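Local structure of glutaredoxin-2 (Vaccinia virus, 2G2Q) at residues G60-A63 with A64-N68; L104-L107 with K108-E112. The protein transfers disulfides as a thioredoxin-fold glutaredoxin in the poxviral cytoplasmic pathway that oxidises virion membrane proteins, and is needed for virion morphogenesis and virus replication. One frame throughout, in Å; residues are numbered along the deposited sequence.

Interaction 1: G60-A63 with A64-N68; sequences GNFA and AHLSN
Phe-62 and Leu-66, one helical turn apart, make the side-chain contact of 60-68. Both leucine methyls lie against the CE2-CZ part of the phenylalanine ring: Leu-66 CD1 is 3.6 Å from Phe-62 CE2, and Leu-66 CD2 is 3.9 Å from Phe-62 CZ. The methyl CD1 of Leu-66 comes in obliquely to the ring, and the two side chains slant across one another. With CG of Phe-62 opposite its backbone N (chi1 -173°), the ring swings forward along the helix; Leu-66 has CG beside its own N (chi1 -60°), which turns its branch back to meet it. CG of Leu-66 also lies 3.5 Å from Phe-62 O, so the leucine rests on the carbonyl as well as on the ring. This i to i+4 pairing lies at the C-terminal end of helix 58-65, on the protein surface. The backbone carries the alpha-helical bonds Ala-64 N to Gly-60 O, His-65 N to Asn-61 O (2.8 Å) and Leu-66 N to Phe-62 O, the last bent to 139° at the hydrogen. His-65 CB sits 3.2 Å from Phe-62 O. From Ala-64 O onward the spacing shortens to i to i+3: this oxygen accepts from both Ser-67 N (3.0 Å) and Ser-67 OG (2.7 Å), the hydroxyl arriving almost in line with the C=O. One carbonyl thus takes both the backbone N-H and the hydroxyl of the serine, and the second bond limits the rotation of the side chain. Lys-10 NZ is hydrogen-bonded to Ser-67 OG and to Asn-68 OD1, joining the loop after strand 3-9 to the tightened turn.

Interaction 2: L104-L107 with K108-E112; sequences LEIL and KSEIE
Helix 104-113 of the thioredoxin-like domain opens with two regular turns, in which Leu-107 packs on Ile-111 and Ile-106 on Glu-110. The leucine and isoleucine cross at a slant, CG of Leu-107 lying 3.9 Å from CD1 of Ile-111. Ile-106 and Glu-110 instead run side by side in the same direction, with CG2 of the isoleucine 3.7 Å from the carboxylate carbon CD; the extended glutamate thus lays its acid group along a methyl. Ser-109 ties its hydroxyl back to the chain: OG, beside its own N at chi1 -55°, donates to Glu-105 O over 2.9 Å. The same oxygen accepts the longer bond from Ser-109 N (3.3 Å), whose donor stands above the carbonyl plane. Lys-108 N to Leu-104 O is shorter, at 2.7 Å, and nearly straight at 170°. The extended Lys-108 chain leads away from the preceding turn, and its NZ forms a long, weak ion pair with Glu-29. Leu-107 touches Ile-88, and Ile-106 touches Ser-91, both in loops. On the sheet side, Ile-111 packs on Tyr-30 of strand 30-36, and its carbonyl oxygen accepts from Lys-75 of strand 71-77.

In the fold
Both interactions are i to i+4 contacts along single helices, but the helices belong to different regions of the thioredoxin fold. Interaction 1 comes first in the chain, on helix 58-65 just before strand 71-77; interaction 2 lies on helix 104-113, before the short strand 116-117. Strands 71-77 and 82-85 of the mixed five-stranded sheet come between them in the chain. Their centres are 28 Å apart, on opposite sides of the chain's centre, and their nearest atoms stay about 15 Å from each other. Interaction 1 is a surface contact made mostly by exposed residues, while interaction 2 is partly buried, with Ile-111 against Tyr-30 of the sheet.

Interaction 1: G60-A63 with A64-N68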
# COMPACT_ATOMS: atom_id res chain seq x y z
N GLY A 60 -1.42 -22.82 0.17
CA GLY A 60 -2.49 -22.16 -0.59
C GLY A 60 -3.26 -21.17 0.27
O GLY A 60 -3.40 -20.00 -0.11
N ASN A 61 -3.75 -21.62 1.42
CA ASN A 61 -4.39 -20.75 2.42
C ASN A 61 -3.44 -19.66 2.87
O ASN A 61 -3.85 -18.53 3.12
CB ASN A 61 -4.78 -21.54 3.67
CG ASN A 61 -5.73 -22.67 3.39
OD1 ASN A 61 -6.35 -22.73 2.33
ND2 ASN A 61 -5.86 -23.58 4.34
N PHE A 62 -2.16 -20.01 3.00
CA PHE A 62 -1.15 -19.04 3.38
C PHE A 62 -1.12 -17.91 2.36
O PHE A 62 -1.33 -16.75 2.72
CB PHE A 62 0.22 -19.70 3.55
CG PHE A 62 1.26 -18.77 4.10
CD1 PHE A 62 1.35 -18.53 5.47
CD2 PHE A 62 2.14 -18.11 3.24
CE1 PHE A 62 2.30 -17.66 5.98
CE2 PHE A 62 3.09 -17.23 3.74
CZ PHE A 62 3.17 -17.01 5.12
N ALA A 63 -0.92 -18.24 1.09
CA ALA A 63 -0.93 -17.23 0.01
C ALA A 63 -2.23 -16.42 -0.02
O ALA A 63 -2.23 -15.25 -0.37
CB ALA A 63 -0.66 -17.88 -1.35
N ALA A 64 -3.34 -17.05 0.34
CA ALA A 64 -4.60 -16.32 0.44
C ALA A 64 -4.51 -15.29 1.55
O ALA A 64 -4.83 -14.13 1.33
CB ALA A 64 -5.76 -17.27 0.68
N HIS A 65 -4.02 -15.72 2.72
CA HIS A 65 -3.82 -14.90 3.92
C HIS A 65 -2.85 -13.71 3.73
O HIS A 65 -2.98 -12.67 4.40
CB HIS A 65 -3.38 -15.83 5.06
CG HIS A 65 -2.90 -15.13 6.30
ND1 HIS A 65 -3.70 -14.30 7.06
CD2 HIS A 65 -1.70 -15.18 6.94
CE1 HIS A 65 -3.01 -13.85 8.10
NE2 HIS A 65 -1.79 -14.37 8.05
N LEU A 66 -1.89 -13.84 2.82
CA LEU A 66 -0.99 -12.72 2.51
C LEU A 66 -1.69 -11.55 1.83
O LEU A 66 -1.16 -10.41 1.82
CB LEU A 66 0.20 -13.18 1.67
CG LEU A 66 1.08 -14.25 2.31
CD1 LEU A 66 2.02 -14.81 1.25
CD2 LEU A 66 1.85 -13.67 3.51
N SER A 67 -2.87 -11.80 1.26
CA SER A 67 -3.68 -10.71 0.70
C SER A 67 -3.90 -9.59 1.72
O SER A 67 -4.07 -8.44 1.35
CB SER A 67 -5.04 -11.22 0.20
OG SER A 67 -5.86 -11.64 1.27
N ASN A 68 -3.89 -9.95 2.99
CA ASN A 68 -4.05 -8.98 4.08
C ASN A 68 -2.88 -8.05 4.23
O ASN A 68 -3.00 -7.06 4.94
CB ASN A 68 -4.26 -9.71 5.41
CG ASN A 68 -5.53 -10.51 5.42
OD1 ASN A 68 -6.58 -10.02 5.01
ND2 ASN A 68 -5.45 -11.74 5.87

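Interaction 2: L104-L107 with K108-E112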
# COMPACT_ATOMS: atom_id res chain seq x y z
N LEU A 104 6.05 6.76 10.73
CA LEU A 104 5.58 7.89 9.94
C LEU A 104 6.74 8.66 9.32
O LEU A 104 6.72 9.02 8.14
CB LEU A 104 4.76 8.82 10.84
CG LEU A 104 3.59 9.67 10.34
CD1 LEU A 104 3.49 10.93 11.21
CD2 LEU A 104 3.66 10.02 8.85
N GLU A 105 7.78 8.90 10.12
CA GLU A 105 8.89 9.72 9.67
C GLU A 105 9.62 9.11 8.46
O GLU A 105 10.06 9.84 7.57
CB GLU A 105 9.84 10.03 10.83
CG GLU A 105 9.14 10.67 12.07
CD GLU A 105 8.61 12.09 11.82
OE1 GLU A 105 7.91 12.33 10.80
OE2 GLU A 105 8.88 12.98 12.66
N ILE A 106 9.71 7.78 8.42
CA ILE A 106 10.31 7.11 7.26
C ILE A 106 9.34 7.11 6.09
O ILE A 106 9.74 7.30 4.94
CB ILE A 106 10.80 5.67 7.60
CG1 ILE A 106 11.88 5.71 8.69
CG2 ILE A 106 11.33 4.97 6.35
CD1 ILE A 106 12.22 4.33 9.28
N LEU A 107 8.06 6.91 6.39
CA LEU A 107 7.04 6.92 5.36
C LEU A 107 6.95 8.31 4.70
O LEU A 107 6.89 8.41 3.48
CB LEU A 107 5.68 6.48 5.92
CG LEU A 107 4.54 6.40 4.90
CD1 LEU A 107 4.84 5.42 3.75
CD2 LEU A 107 3.24 6.04 5.57
N LYS A 108 6.97 9.37 5.52
CA LYS A 108 6.98 10.72 4.99
C LYS A 108 8.14 10.93 4.01
O LYS A 108 7.92 11.39 2.88
CB LYS A 108 7.00 11.77 6.11
CG LYS A 108 6.73 13.18 5.57
CD LYS A 108 6.74 14.29 6.64
CE LYS A 108 6.23 15.61 6.02
NZ LYS A 108 5.97 16.72 7.00
N SER A 109 9.36 10.60 4.45
CA SER A 109 10.55 10.68 3.61
C SER A 109 10.37 9.95 2.29
O SER A 109 10.65 10.52 1.23
CB SER A 109 11.79 10.09 4.30
OG SER A 109 12.03 10.68 5.56
N GLU A 110 9.93 8.69 2.36
CA GLU A 110 9.81 7.85 1.17
C GLU A 110 8.79 8.43 0.18
O GLU A 110 9.00 8.37 -1.05
CB GLU A 110 9.44 6.41 1.56
CG GLU A 110 10.51 5.72 2.43
CD GLU A 110 10.08 4.34 2.95
OE1 GLU A 110 10.90 3.40 2.92
OE2 GLU A 110 8.91 4.19 3.39
N ILE A 111 7.70 8.97 0.71
CA ILE A 111 6.67 9.60 -0.11
C ILE A 111 7.23 10.88 -0.75
O ILE A 111 6.93 11.19 -1.90
CB ILE A 111 5.42 9.96 0.73
CG1 ILE A 111 4.64 8.71 1.09
CG2 ILE A 111 4.51 10.96 -0.03
CD1 ILE A 111 3.60 8.98 2.18
N GLU A 112 8.03 11.61 0.00
CA GLU A 112 8.52 12.87 -0.49
C GLU A 112 9.61 12.74 -1.55
O GLU A 112 9.70 13.58 -2.43
CB GLU A 112 8.93 13.78 0.67
CG GLU A 112 7.69 14.36 1.37
CD GLU A 112 8.02 15.26 2.54
OE1 GLU A 112 7.28 16.25 2.74
OE2 GLU A 112 9.02 14.99 3.25